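Local coordinates for protein extracellular serine protease (PDB 3WQB) that cleaves peptide bonds after paired basic residues, one of them lysine, as a secreted calcium-binding kexin/furin-like serine protease and probable virulence factor, at residues L481-L486 against V551-N556; I452-N457 against R577-P582; G27-Q32 against A125-I130; Q35-N40 against K133-R138. The protein carries 1 engineered substitution. All blocks are in the same frame, centred on the assembly; numbering follows the deposited sequence.

Interaction 1. Residues L481-L486 against V551-N556. With CA (calcium ion), chain D.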
loop_
_atom_site.group_PDB
_atom_site.type_symbol
_atom_site.label_atom_id
_atom_site.label_comp_id
_atom_site.label_asym_id
_atom_site.label_seq_id
_atom_site.Cartn_x
_atom_site.Cartn_y
_atom_site.Cartn_z
ATOM N N LEU A 481 -3.672 5.683 -22.889
ATOM C CA LEU A 481 -4.155 6.914 -23.505
ATOM C C LEU A 481 -2.995 7.877 -23.706
ATOM O O LEU A 481 -1.954 7.758 -23.055
ATOM C CB LEU A 481 -5.282 7.555 -22.668
ATOM C CG LEU A 481 -5.010 7.992 -21.226
ATOM C CD1 LEU A 481 -4.316 9.354 -21.182
ATOM C CD2 LEU A 481 -6.321 8.054 -20.457
ATOM N N ASP A 482 -3.192 8.832 -24.609
ATOM C CA ASP A 482 -2.283 9.967 -24.751
ATOM C C ASP A 482 -2.946 11.224 -24.231
ATOM O O ASP A 482 -4.111 11.489 -24.536
ATOM C CB ASP A 482 -1.909 10.190 -26.215
ATOM C CG ASP A 482 -1.017 9.095 -26.777
ATOM O OD1 ASP A 482 -0.353 8.376 -25.999
ATOM O OD2 ASP A 482 -0.969 8.977 -28.017
ATOM N N HIS A 483 -2.202 11.991 -23.443
ATOM C CA HIS A 483 -2.658 13.284 -22.944
ATOM C C HIS A 483 -1.472 14.044 -22.385
ATOM O O HIS A 483 -0.651 13.483 -21.656
ATOM C CB HIS A 483 -3.725 13.114 -21.858
ATOM C CG HIS A 483 -4.428 14.382 -21.501
ATOM N ND1 HIS A 483 -3.879 15.327 -20.663
ATOM C CD2 HIS A 483 -5.647 14.853 -21.854
ATOM C CE1 HIS A 483 -4.719 16.339 -20.534
ATOM N NE2 HIS A 483 -5.803 16.074 -21.240
ATOM N N GLN A 484 -1.390 15.325 -22.734
ATOM C CA GLN A 484 -0.225 16.147 -22.415
ATOM C C GLN A 484 -0.149 16.673 -20.972
ATOM O O GLN A 484 0.893 17.170 -20.558
ATOM C CB GLN A 484 -0.121 17.327 -23.387
ATOM C CG GLN A 484 0.136 16.957 -24.836
ATOM C CD GLN A 484 -0.110 18.127 -25.768
ATOM O OE1 GLN A 484 -1.048 18.910 -25.578
ATOM N NE2 GLN A 484 0.735 18.253 -26.784
ATOM N N ARG A 485 -1.246 16.586 -20.227
ATOM C CA ARG A 485 -1.261 16.981 -18.813
ATOM C C ARG A 485 -2.092 16.002 -17.984
ATOM O O ARG A 485 -3.243 16.258 -17.624
ATOM C CB ARG A 485 -1.727 18.431 -18.641
ATOM C CG ARG A 485 -1.578 18.934 -17.213
ATOM C CD ARG A 485 -1.707 20.447 -17.096
ATOM N NE ARG A 485 -3.092 20.889 -17.207
ATOM C CZ ARG A 485 -3.571 22.009 -16.675
ATOM N NH1 ARG A 485 -2.770 22.841 -16.001
ATOM N NH2 ARG A 485 -4.862 22.297 -16.819
ATOM N N LEU A 486 -1.471 14.871 -17.666
ATOM C CA LEU A 486 -2.175 13.739 -17.061
ATOM C C LEU A 486 -3.070 14.039 -15.859
ATOM O O LEU A 486 -4.152 13.471 -15.768
ATOM C CB LEU A 486 -1.213 12.587 -16.727
ATOM C CG LEU A 486 -0.682 11.805 -17.933
ATOM C CD1 LEU A 486 0.494 10.944 -17.519
ATOM C CD2 LEU A 486 -1.776 10.964 -18.586
ATOM N N VAL A 551 -13.514 8.776 -19.116
ATOM C CA VAL A 551 -12.325 9.604 -18.924
ATOM C C VAL A 551 -12.673 11.032 -19.339
ATOM O O VAL A 551 -13.177 11.232 -20.442
ATOM C CB VAL A 551 -11.128 9.100 -19.769
ATOM C CG1 VAL A 551 -9.910 10.002 -19.596
ATOM C CG2 VAL A 551 -10.784 7.653 -19.410
ATOM N N THR A 552 -12.421 12.004 -18.463
ATOM C CA THR A 552 -12.708 13.411 -18.752
ATOM C C THR A 552 -11.514 14.275 -18.385
ATOM O O THR A 552 -10.901 14.076 -17.339
ATOM C CB THR A 552 -13.918 13.924 -17.936
ATOM O OG1 THR A 552 -15.003 12.992 -18.021
ATOM C CG2 THR A 552 -14.397 15.257 -18.481
ATOM N N ASP A 553 -11.189 15.232 -19.251
ATOM C CA ASP A 553 -10.243 16.292 -18.926
ATOM C C ASP A 553 -11.044 17.406 -18.249
ATOM O O ASP A 553 -11.944 17.985 -18.853
ATOM C CB ASP A 553 -9.547 16.759 -20.221
ATOM C CG ASP A 553 -8.612 17.958 -20.020
ATOM O OD1 ASP A 553 -8.818 18.799 -19.115
ATOM O OD2 ASP A 553 -7.655 18.079 -20.806
ATOM N N VAL A 554 -10.737 17.669 -16.982
ATOM C CA VAL A 554 -11.569 18.542 -16.154
ATOM C C VAL A 554 -10.884 19.847 -15.744
ATOM O O VAL A 554 -11.255 20.448 -14.733
ATOM C CB VAL A 554 -12.102 17.804 -14.876
ATOM C CG1 VAL A 554 -12.967 16.600 -15.258
ATOM C CG2 VAL A 554 -10.955 17.401 -13.943
ATOM N N ALA A 555 -9.875 20.269 -16.502
ATOM C CA ALA A 555 -9.172 21.512 -16.159
ATOM C C ALA A 555 -8.438 22.127 -17.328
ATOM O O ALA A 555 -7.766 21.427 -18.088
ATOM C CB ALA A 555 -8.190 21.266 -15.017
ATOM N N ASN A 556 -8.536 23.452 -17.446
ATOM C CA ASN A 556 -7.689 24.181 -18.385
ATOM C C ASN A 556 -6.865 25.288 -17.729
ATOM O O ASN A 556 -6.078 25.962 -18.396
ATOM C CB ASN A 556 -8.490 24.715 -19.585
ATOM C CG ASN A 556 -9.613 25.655 -19.187
ATOM O OD1 ASN A 556 -9.832 25.944 -18.012
ATOM N ND2 ASN A 556 -10.347 26.126 -20.185
HETATM CA CA CA D . -6.834 20.223 -19.850
#
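H483 and D553 meet at the buried heart of this P-domain contact. NE2 of H483 donates a hydrogen bond to OD2 of D553 at 2.8 Å and 153°. The carboxylate oxygen lies in the plane of the imidazole, but the N-H approaches OD2 from above the carboxylate plane, which is turned 60° from the ring. CG of H483 stands opposite the backbone N (chi1 -168°), and H483 ND1 takes the backbone N-H of R485 at 3.0 Å, so both ring nitrogens are used. L481 CD2 and V551 CG1 touch tip to tip at 4.2 Å, in a hydrophobic layer that L489 extends. The side toward N556 is looser and more exposed. There R485 NH2 makes a weak 3.3 Å hydrogen bond to A555 O, while its guanidinium finds stronger partners in G557 and, by a salt bridge, D488. D553 binds the calcium ion through both OD1 and OD2, A555 through its carbonyl O, and an Asx turn from A555 N to D553 OD1 sets their spacing. Histidine thus serves as a second-shell donor: its N-H, with the metal and the A555 N-H, helps hold the carboxylate's rotation and would probably temper its charge.

Interaction 2. Residues I452-N457 against R577-P582. With CA (calcium ion), chain D.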
loop_
_atom_site.group_PDB
_atom_site.type_symbol
_atom_site.label_atom_id
_atom_site.label_comp_id
_atom_site.label_asym_id
_atom_site.label_seq_id
_atom_site.Cartn_x
_atom_site.Cartn_y
_atom_site.Cartn_z
ATOM N N ILE A 452 -10.289 12.826 -26.301
ATOM C CA ILE A 452 -10.498 13.395 -24.974
ATOM C C ILE A 452 -10.289 14.904 -25.111
ATOM O O ILE A 452 -9.157 15.398 -25.062
ATOM C CB ILE A 452 -9.528 12.808 -23.901
ATOM C CG1 ILE A 452 -9.574 11.272 -23.880
ATOM C CG2 ILE A 452 -9.855 13.389 -22.520
ATOM C CD1 ILE A 452 -8.398 10.618 -23.159
ATOM N N ALA A 453 -11.377 15.635 -25.303
ATOM C CA ALA A 453 -11.283 17.086 -25.472
ATOM C C ALA A 453 -10.834 17.755 -24.185
ATOM O O ALA A 453 -11.122 17.267 -23.088
ATOM C CB ALA A 453 -12.619 17.663 -25.918
ATOM N N ASP A 454 -10.121 18.871 -24.314
ATOM C CA ASP A 454 -9.832 19.714 -23.162
ATOM C C ASP A 454 -11.167 20.135 -22.543
ATOM O O ASP A 454 -12.143 20.351 -23.267
ATOM C CB ASP A 454 -9.056 20.947 -23.624
ATOM C CG ASP A 454 -8.441 21.723 -22.485
ATOM O OD1 ASP A 454 -8.226 21.159 -21.388
ATOM O OD2 ASP A 454 -8.142 22.920 -22.698
ATOM N N VAL A 455 -11.221 20.219 -21.213
ATOM C CA VAL A 455 -12.436 20.642 -20.483
ATOM C C VAL A 455 -13.716 20.090 -21.124
ATOM O O VAL A 455 -14.591 20.835 -21.576
ATOM C CB VAL A 455 -12.499 22.200 -20.248
ATOM C CG1 VAL A 455 -11.513 22.606 -19.174
ATOM C CG2 VAL A 455 -12.266 23.026 -21.545
ATOM N N GLY A 456 -13.823 18.763 -21.151
ATOM C CA GLY A 456 -14.864 18.106 -21.935
ATOM C C GLY A 456 -16.278 18.371 -21.470
ATOM O O GLY A 456 -16.530 18.540 -20.278
ATOM N N ASN A 457 -17.208 18.413 -22.418
ATOM C CA ASN A 457 -18.624 18.533 -22.091
ATOM C C ASN A 457 -19.195 17.295 -21.430
ATOM O O ASN A 457 -20.170 17.378 -20.685
ATOM C CB ASN A 457 -19.432 18.860 -23.343
ATOM C CG ASN A 457 -19.500 20.341 -23.606
ATOM O OD1 ASN A 457 -19.744 21.126 -22.695
ATOM N ND2 ASN A 457 -19.296 20.730 -24.853
ATOM N N ARG A 577 1.405 23.318 -17.445
ATOM C CA ARG A 577 0.757 24.029 -18.546
ATOM C C ARG A 577 -0.345 23.154 -19.135
ATOM O O ARG A 577 -0.161 21.951 -19.340
ATOM C CB ARG A 577 1.784 24.392 -19.616
ATOM C CG ARG A 577 3.048 25.041 -19.068
ATOM C CD ARG A 577 2.956 26.560 -19.071
ATOM N NE ARG A 577 3.917 27.176 -18.154
ATOM C CZ ARG A 577 5.213 27.350 -18.404
ATOM N NH1 ARG A 577 5.740 26.959 -19.559
ATOM N NH2 ARG A 577 5.989 27.924 -17.493
ATOM N N ASN A 578 -1.501 23.754 -19.386
ATOM C CA ASN A 578 -2.613 23.019 -19.985
ATOM C C ASN A 578 -2.240 22.332 -21.301
ATOM O O ASN A 578 -1.437 22.849 -22.075
ATOM C CB ASN A 578 -3.818 23.937 -20.180
ATOM C CG ASN A 578 -5.081 23.177 -20.526
ATOM O OD1 ASN A 578 -5.352 22.107 -19.980
ATOM N ND2 ASN A 578 -5.857 23.720 -21.449
ATOM N N ASN A 579 -2.805 21.151 -21.544
ATOM C CA ASN A 579 -2.615 20.482 -22.830
ATOM C C ASN A 579 -3.086 21.369 -23.977
ATOM O O ASN A 579 -4.187 21.915 -23.938
ATOM C CB ASN A 579 -3.330 19.125 -22.877
ATOM C CG ASN A 579 -4.794 19.219 -22.498
ATOM O OD1 ASN A 579 -5.130 19.594 -21.377
ATOM N ND2 ASN A 579 -5.672 18.868 -23.429
ATOM N N ARG A 580 -2.231 21.506 -24.984
ATOM C CA ARG A 580 -2.528 22.300 -26.168
ATOM C C ARG A 580 -3.452 21.558 -27.145
ATOM O O ARG A 580 -4.199 22.181 -27.906
ATOM C CB ARG A 580 -1.213 22.676 -26.862
ATOM C CG ARG A 580 -1.368 23.566 -28.080
ATOM C CD ARG A 580 -0.761 24.950 -27.887
ATOM N NE ARG A 580 -0.864 25.746 -29.113
ATOM C CZ ARG A 580 -0.099 25.586 -30.195
ATOM N NH1 ARG A 580 0.850 24.657 -30.229
ATOM N NH2 ARG A 580 -0.285 26.363 -31.255
ATOM N N GLN A 581 -3.383 20.229 -27.126
ATOM C CA GLN A 581 -4.151 19.376 -28.022
ATOM C C GLN A 581 -5.086 18.472 -27.210
ATOM O O GLN A 581 -4.830 18.216 -26.025
ATOM C CB GLN A 581 -3.205 18.499 -28.856
ATOM C CG GLN A 581 -2.631 19.147 -30.123
ATOM C CD GLN A 581 -1.518 20.154 -29.861
ATOM O OE1 GLN A 581 -0.542 19.865 -29.160
ATOM N NE2 GLN A 581 -1.650 21.339 -30.447
ATOM N N PRO A 582 -6.174 17.986 -27.843
ATOM C CA PRO A 582 -6.963 16.942 -27.195
ATOM C C PRO A 582 -6.148 15.674 -26.962
ATOM O O PRO A 582 -5.185 15.393 -27.683
ATOM C CB PRO A 582 -8.090 16.661 -28.196
ATOM C CG PRO A 582 -7.627 17.251 -29.499
ATOM C CD PRO A 582 -6.770 18.412 -29.124
HETATM CA CA CA D . -6.834 20.223 -19.850
HETATM O O HOH W 1 -6.439 22.943 -25.052
#
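D454 and N579 come from two loops of the P-domain, a beta-sandwich fold, and share a calcium ion with N578. D454 OD1 binds the metal at 2.3 Å and N579 OD1 at 2.4 Å, while the N578 side chain completes the second loop's share. D553, A555 and D488 supply the remaining protein ligands. Aspartate brings a formal charge to the cation, whereas N579 offers a neutral carbonyl oxygen and keeps an N-H for holding its own loop in shape. With CG lodged between the backbone N and the carbonyl carbon (chi1 53°), N579 OD1 turns to the calcium as N579 ND2 donates to Q581 O at 2.8 Å, almost straight at 173°. The second oxygen of D454, OD2, accepts a hydrogen bond from a water that also donates to N579 O, giving the two loops a bridge beside the metal. Farther out, backbone pairing of I452 with G583 joins the strand that precedes the first loop (451-452) to the strand that follows the second (583-595). P582, the last residue before that strand, has a ring that limits backbone freedom. P582 CA rests 3.4 Å from I452 O and P582 CB 3.5 Å from that same oxygen.

Interaction 3. Residues G27-Q32 against A125-I130. With CA (calcium ion), chain C.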
loop_
_atom_site.group_PDB
_atom_site.type_symbol
_atom_site.label_atom_id
_atom_site.label_comp_id
_atom_site.label_asym_id
_atom_site.label_seq_id
_atom_site.Cartn_x
_atom_site.Cartn_y
_atom_site.Cartn_z
ATOM N N GLY A 27 -4.462 -6.991 31.096
ATOM C CA GLY A 27 -3.021 -6.868 30.939
ATOM C C GLY A 27 -2.372 -5.907 31.906
ATOM O O GLY A 27 -3.012 -4.990 32.432
ATOM N N ALA A 28 -1.073 -6.110 32.091
ATOM C CA ALA A 28 -0.271 -5.356 33.043
ATOM C C ALA A 28 0.863 -4.616 32.348
ATOM O O ALA A 28 1.864 -4.283 32.969
ATOM C CB ALA A 28 0.278 -6.286 34.127
ATOM N N ASN A 29 0.708 -4.364 31.051
ATOM C CA ASN A 29 1.688 -3.574 30.314
ATOM C C ASN A 29 1.499 -2.108 30.677
ATOM O O ASN A 29 0.425 -1.556 30.458
ATOM C CB ASN A 29 1.514 -3.788 28.811
ATOM C CG ASN A 29 1.541 -5.252 28.435
ATOM O OD1 ASN A 29 2.609 -5.821 28.212
ATOM N ND2 ASN A 29 0.362 -5.878 28.364
ATOM N N PRO A 30 2.530 -1.472 31.259
ATOM C CA PRO A 30 2.321 -0.129 31.805
ATOM C C PRO A 30 1.869 0.940 30.811
ATOM O O PRO A 30 1.243 1.915 31.213
ATOM C CB PRO A 30 3.682 0.219 32.428
ATOM C CG PRO A 30 4.269 -1.118 32.769
ATOM C CD PRO A 30 3.858 -1.999 31.610
ATOM N N LEU A 31 2.152 0.753 29.522
ATOM C CA LEU A 31 1.788 1.765 28.531
ATOM C C LEU A 31 0.502 1.461 27.768
ATOM O O LEU A 31 0.089 2.252 26.906
ATOM C CB LEU A 31 2.934 1.996 27.537
ATOM C CG LEU A 31 4.302 2.344 28.121
ATOM C CD1 LEU A 31 5.307 2.419 26.984
ATOM C CD2 LEU A 31 4.267 3.656 28.891
ATOM N N GLN A 32 -0.148 0.337 28.067
ATOM C CA GLN A 32 -1.288 -0.074 27.234
ATOM C C GLN A 32 -2.475 0.878 27.287
ATOM O O GLN A 32 -3.227 0.984 26.320
ATOM C CB GLN A 32 -1.708 -1.520 27.506
ATOM C CG GLN A 32 -2.414 -1.781 28.831
ATOM C CD GLN A 32 -2.757 -3.242 28.978
ATOM O OE1 GLN A 32 -1.871 -4.094 29.008
ATOM N NE2 GLN A 32 -4.048 -3.548 29.046
ATOM N N ALA A 125 3.782 -6.709 20.263
ATOM C CA ALA A 125 4.486 -6.459 21.527
ATOM C C ALA A 125 3.991 -7.478 22.555
ATOM O O ALA A 125 2.794 -7.781 22.633
ATOM C CB ALA A 125 4.284 -5.028 22.010
ATOM N N VAL A 126 4.925 -8.000 23.336
ATOM C CA VAL A 126 4.633 -9.093 24.258
ATOM C C VAL A 126 3.697 -8.643 25.384
ATOM O O VAL A 126 3.801 -7.520 25.892
ATOM C CB VAL A 126 5.958 -9.685 24.821
ATOM C CG1 VAL A 126 5.702 -10.785 25.846
ATOM C CG2 VAL A 126 6.788 -10.221 23.674
ATOM N N ASP A 127 2.752 -9.509 25.736
ATOM C CA ASP A 127 1.854 -9.258 26.852
ATOM C C ASP A 127 2.535 -9.684 28.153
ATOM O O ASP A 127 2.644 -10.870 28.457
ATOM C CB ASP A 127 0.557 -10.036 26.650
ATOM C CG ASP A 127 -0.521 -9.650 27.637
ATOM O OD1 ASP A 127 -0.429 -8.565 28.241
ATOM O OD2 ASP A 127 -1.482 -10.437 27.781
ATOM N N ASN A 128 3.024 -8.698 28.891
ATOM C CA ASN A 128 3.823 -8.954 30.090
ATOM C C ASN A 128 3.676 -7.761 31.042
ATOM O O ASN A 128 2.606 -7.145 31.100
ATOM C CB ASN A 128 5.283 -9.240 29.702
ATOM C CG ASN A 128 5.868 -8.163 28.805
ATOM O OD1 ASN A 128 5.329 -7.057 28.716
ATOM N ND2 ASN A 128 6.973 -8.479 28.131
ATOM N N ALA A 129 4.731 -7.434 31.789
ATOM C CA ALA A 129 4.656 -6.325 32.747
ATOM C C ALA A 129 5.486 -5.108 32.331
ATOM O O ALA A 129 5.726 -4.195 33.138
ATOM C CB ALA A 129 5.051 -6.796 34.148
ATOM N N ILE A 130 5.921 -5.096 31.071
ATOM C CA ILE A 130 6.694 -3.976 30.529
ATOM C C ILE A 130 6.066 -3.419 29.258
ATOM O O ILE A 130 5.321 -4.115 28.571
ATOM C CB ILE A 130 8.184 -4.342 30.272
ATOM C CG1 ILE A 130 8.308 -5.471 29.243
ATOM C CG2 ILE A 130 8.882 -4.714 31.588
ATOM C CD1 ILE A 130 9.724 -5.668 28.699
HETATM CA CA CA C . 4.618 -5.635 26.925
HETATM O O HOH W 2 0.162 -8.383 30.851
#
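With CG of N29 opposite its own carbonyl carbon (chi1 -54°) and the amide turned by a chi2 of -86°, OD1 points to the calcium ion and ND2 to D127. N128 places CG between its backbone N and carbonyl carbon (chi1 52°), bringing its OD1 to the same metal. N29 OD1 and N128 OD1 each bind the calcium ion at 2.4 Å, joined by the carbonyl oxygens of V126 and I130. D87 and T132 complete this subtilase calcium site. Asparagine suits position 29 because its two ends do different work. N29 OD1 also accepts the N-H of N128 N at 3.0 Å, in a nearly linear bond. N29 ND2 donates to D127 OD1 at 2.8 Å and to Q32 OE1 at 2.9 Å, both partners lying close to the amide plane, so the group cannot readily rotate. N128 OD1 likewise takes I130 N-H in an Asx turn, curling the loop around the ion. Beside the amide, a water accepts from A28 N and donates to D127 OD1 and N128 O, while P30 CD packs 3.3 Å from A129 O. G27 has a positive phi that a residue without a side chain adopts easily. The N-H groups of N128 and I130 are thus likely to orient N29 OD1 and N128 OD1 toward the cation, and metal binding fastens the N-terminal segment to the loop after helix 115-124.

Interaction 4. Residues Q35-N40 against K133-R138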
loop_
_atom_site.group_PDB
_atom_site.type_symbol
_atom_site.label_atom_id
_atom_site.label_comp_id
_atom_site.label_asym_id
_atom_site.label_seq_id
_atom_site.Cartn_x
_atom_site.Cartn_y
_atom_site.Cartn_z
ATOM N N GLN A 35 -2.223 3.300 24.479
ATOM C CA GLN A 35 -2.389 2.767 23.119
ATOM C C GLN A 35 -3.867 2.932 22.733
ATOM O O GLN A 35 -4.669 2.005 22.862
ATOM C CB GLN A 35 -1.976 1.298 23.065
ATOM C CG GLN A 35 -0.502 1.046 23.355
ATOM C CD GLN A 35 -0.196 -0.433 23.426
ATOM O OE1 GLN A 35 -0.056 -0.996 24.514
ATOM N NE2 GLN A 35 -0.118 -1.080 22.268
ATOM N N TRP A 36 -4.220 4.128 22.278
ATOM C CA TRP A 36 -5.619 4.434 21.963
ATOM C C TRP A 36 -6.132 3.555 20.840
ATOM O O TRP A 36 -7.335 3.389 20.695
ATOM C CB TRP A 36 -5.796 5.920 21.589
ATOM C CG TRP A 36 -5.018 6.297 20.353
ATOM C CD1 TRP A 36 -3.736 6.758 20.310
ATOM C CD2 TRP A 36 -5.451 6.189 18.988
ATOM N NE1 TRP A 36 -3.344 6.962 19.005
ATOM C CE2 TRP A 36 -4.377 6.617 18.173
ATOM C CE3 TRP A 36 -6.647 5.785 18.374
ATOM C CZ2 TRP A 36 -4.456 6.641 16.774
ATOM C CZ3 TRP A 36 -6.730 5.818 16.983
ATOM C CH2 TRP A 36 -5.638 6.256 16.198
ATOM N N TYR A 37 -5.224 3.025 20.031
ATOM C CA TYR A 37 -5.626 2.182 18.925
ATOM C C TYR A 37 -6.174 0.831 19.378
ATOM O O TYR A 37 -7.004 0.233 18.687
ATOM C CB TYR A 37 -4.494 2.030 17.903
ATOM C CG TYR A 37 -3.170 1.521 18.427
ATOM C CD1 TYR A 37 -2.210 2.405 18.935
ATOM C CD2 TYR A 37 -2.842 0.173 18.344
ATOM C CE1 TYR A 37 -0.959 1.943 19.363
ATOM C CE2 TYR A 37 -1.603 -0.297 18.777
ATOM C CZ TYR A 37 -0.672 0.596 19.291
ATOM O OH TYR A 37 0.555 0.140 19.703
ATOM N N LEU A 38 -5.733 0.364 20.544
ATOM C CA LEU A 38 -6.321 -0.837 21.142
ATOM C C LEU A 38 -7.707 -0.521 21.698
ATOM O O LEU A 38 -8.657 -1.273 21.485
ATOM C CB LEU A 38 -5.449 -1.376 22.278
ATOM C CG LEU A 38 -4.012 -1.808 21.981
ATOM C CD1 LEU A 38 -3.372 -2.311 23.259
ATOM C CD2 LEU A 38 -3.989 -2.878 20.895
ATOM N N LEU A 39 -7.802 0.592 22.422
ATOM C CA LEU A 39 -9.041 1.033 23.056
ATOM C C LEU A 39 -8.889 2.532 23.258
ATOM O O LEU A 39 -7.999 2.997 23.991
ATOM C CB LEU A 39 -9.268 0.303 24.387
ATOM C CG LEU A 39 -10.635 0.421 25.073
ATOM C CD1 LEU A 39 -10.786 -0.655 26.120
ATOM C CD2 LEU A 39 -10.820 1.785 25.721
ATOM N N ASN A 40 -9.737 3.281 22.571
ATOM C CA ASN A 40 -9.674 4.733 22.571
ATOM C C ASN A 40 -10.677 5.278 23.566
ATOM O O ASN A 40 -11.883 5.233 23.327
ATOM C CB ASN A 40 -9.982 5.250 21.163
ATOM C CG ASN A 40 -9.810 6.753 21.020
ATOM O OD1 ASN A 40 -9.807 7.508 21.996
ATOM N ND2 ASN A 40 -9.670 7.194 19.775
ATOM N N LYS A 133 1.207 -3.482 24.782
ATOM C CA LYS A 133 0.562 -4.748 24.459
ATOM C C LYS A 133 0.287 -4.767 22.962
ATOM O O LYS A 133 -0.349 -3.862 22.435
ATOM C CB LYS A 133 -0.751 -4.894 25.236
ATOM C CG LYS A 133 -1.371 -6.294 25.172
ATOM C CD LYS A 133 -2.754 -6.316 25.828
ATOM C CE LYS A 133 -3.281 -7.735 25.967
ATOM N NZ LYS A 133 -4.709 -7.773 26.438
ATOM N N GLY A 134 0.761 -5.798 22.273
ATOM C CA GLY A 134 0.446 -5.929 20.853
ATOM C C GLY A 134 -1.041 -6.122 20.601
ATOM O O GLY A 134 -1.793 -6.560 21.486
ATOM N N ILE A 135 -1.473 -5.791 19.387
ATOM C CA ILE A 135 -2.823 -6.125 18.953
ATOM C C ILE A 135 -3.030 -7.643 19.023
ATOM O O ILE A 135 -4.081 -8.118 19.466
ATOM C CB ILE A 135 -3.034 -5.637 17.522
ATOM C CG1 ILE A 135 -3.121 -4.119 17.492
ATOM C CG2 ILE A 135 -4.289 -6.235 16.887
ATOM C CD1 ILE A 135 -2.918 -3.551 16.092
ATOM N N ALA A 136 -2.007 -8.382 18.588
ATOM C CA ALA A 136 -2.012 -9.837 18.526
ATOM C C ALA A 136 -0.745 -10.300 19.258
ATOM O O ALA A 136 0.229 -10.748 18.630
ATOM C CB ALA A 136 -2.019 -10.301 17.076
ATOM N N PRO A 137 -0.753 -10.201 20.603
ATOM C CA PRO A 137 0.477 -10.368 21.376
ATOM C C PRO A 137 0.979 -11.805 21.480
ATOM O O PRO A 137 2.021 -12.050 22.099
ATOM C CB PRO A 137 0.106 -9.811 22.752
ATOM C CG PRO A 137 -1.350 -10.054 22.863
ATOM C CD PRO A 137 -1.908 -9.891 21.467
ATOM N N ARG A 138 0.271 -12.743 20.868
ATOM C CA ARG A 138 0.772 -14.114 20.792
ATOM C C ARG A 138 1.198 -14.517 19.377
ATOM O O ARG A 138 1.613 -15.662 19.144
ATOM C CB ARG A 138 -0.232 -15.105 21.395
ATOM C CG ARG A 138 -0.483 -14.901 22.892
ATOM C CD ARG A 138 -1.347 -16.011 23.480
ATOM N NE ARG A 138 -0.680 -17.303 23.379
ATOM C CZ ARG A 138 -1.289 -18.487 23.407
ATOM N NH1 ARG A 138 -2.607 -18.581 23.532
ATOM N NH2 ARG A 138 -0.566 -19.588 23.294
#
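Q35 reaches K133 with an extended side chain whose amide grips both polar backbone atoms of that residue. Its CB lies over one face of the Y37 ring, offset toward the rim. CG stands opposite the carbonyl carbon (chi1 -64°) and the chain runs straight on (chi2 174°), bringing Q35 CD to 3.6 Å from K133 O. At the tip the amide divides its work: Q35 OE1 accepts the N-H of K133 N at 2.8 Å, nearly straight at 172°, while Q35 NE2 donates to K133 O, also at 2.8 Å, from above the carbonyl plane. Q35 NE2 has a second acceptor in Y37 OH at 2.9 Å, and that hydroxyl is also tied to V294 O. Glutamine fits here because it carries a donor and an acceptor on one flat group. Leucine and isoleucine fill the neighbouring apolar space: L38 CD2 meets I135 CG1 at 3.7 Å, and Y37 CE2, at the ring edge, meets I135 CG1 at 4.3 Å. K133 NZ, at the end of an extended chain, hydrogen-bonds to P26 O. The paired amide bonds therefore satisfy buried peptide groups without adding a charge, and hold the N-terminal loop against the segment leading to strand 140-144.

From the N terminus, interaction 3 opens first at 27-32 and interaction 4 at 35-40; each closes a loop of about 90 residues, at 125-130 and 133-138. Their segments alternate, so the two loops cross, and A125 O meets G134 N between them. Together they tie the N-terminal region to the connection between helix 115-124 and strand 140-144 of the subtilisin domain. Later in the chain, interaction 2 opens at 452-457 and closes only at 577-582, enclosing interaction 1, which opens at 481-486 and closes at 551-556. These two share one calcium ion and gather P-domain loops and strand ends. The centres of interactions 2 and 3 lie about 59 Å apart.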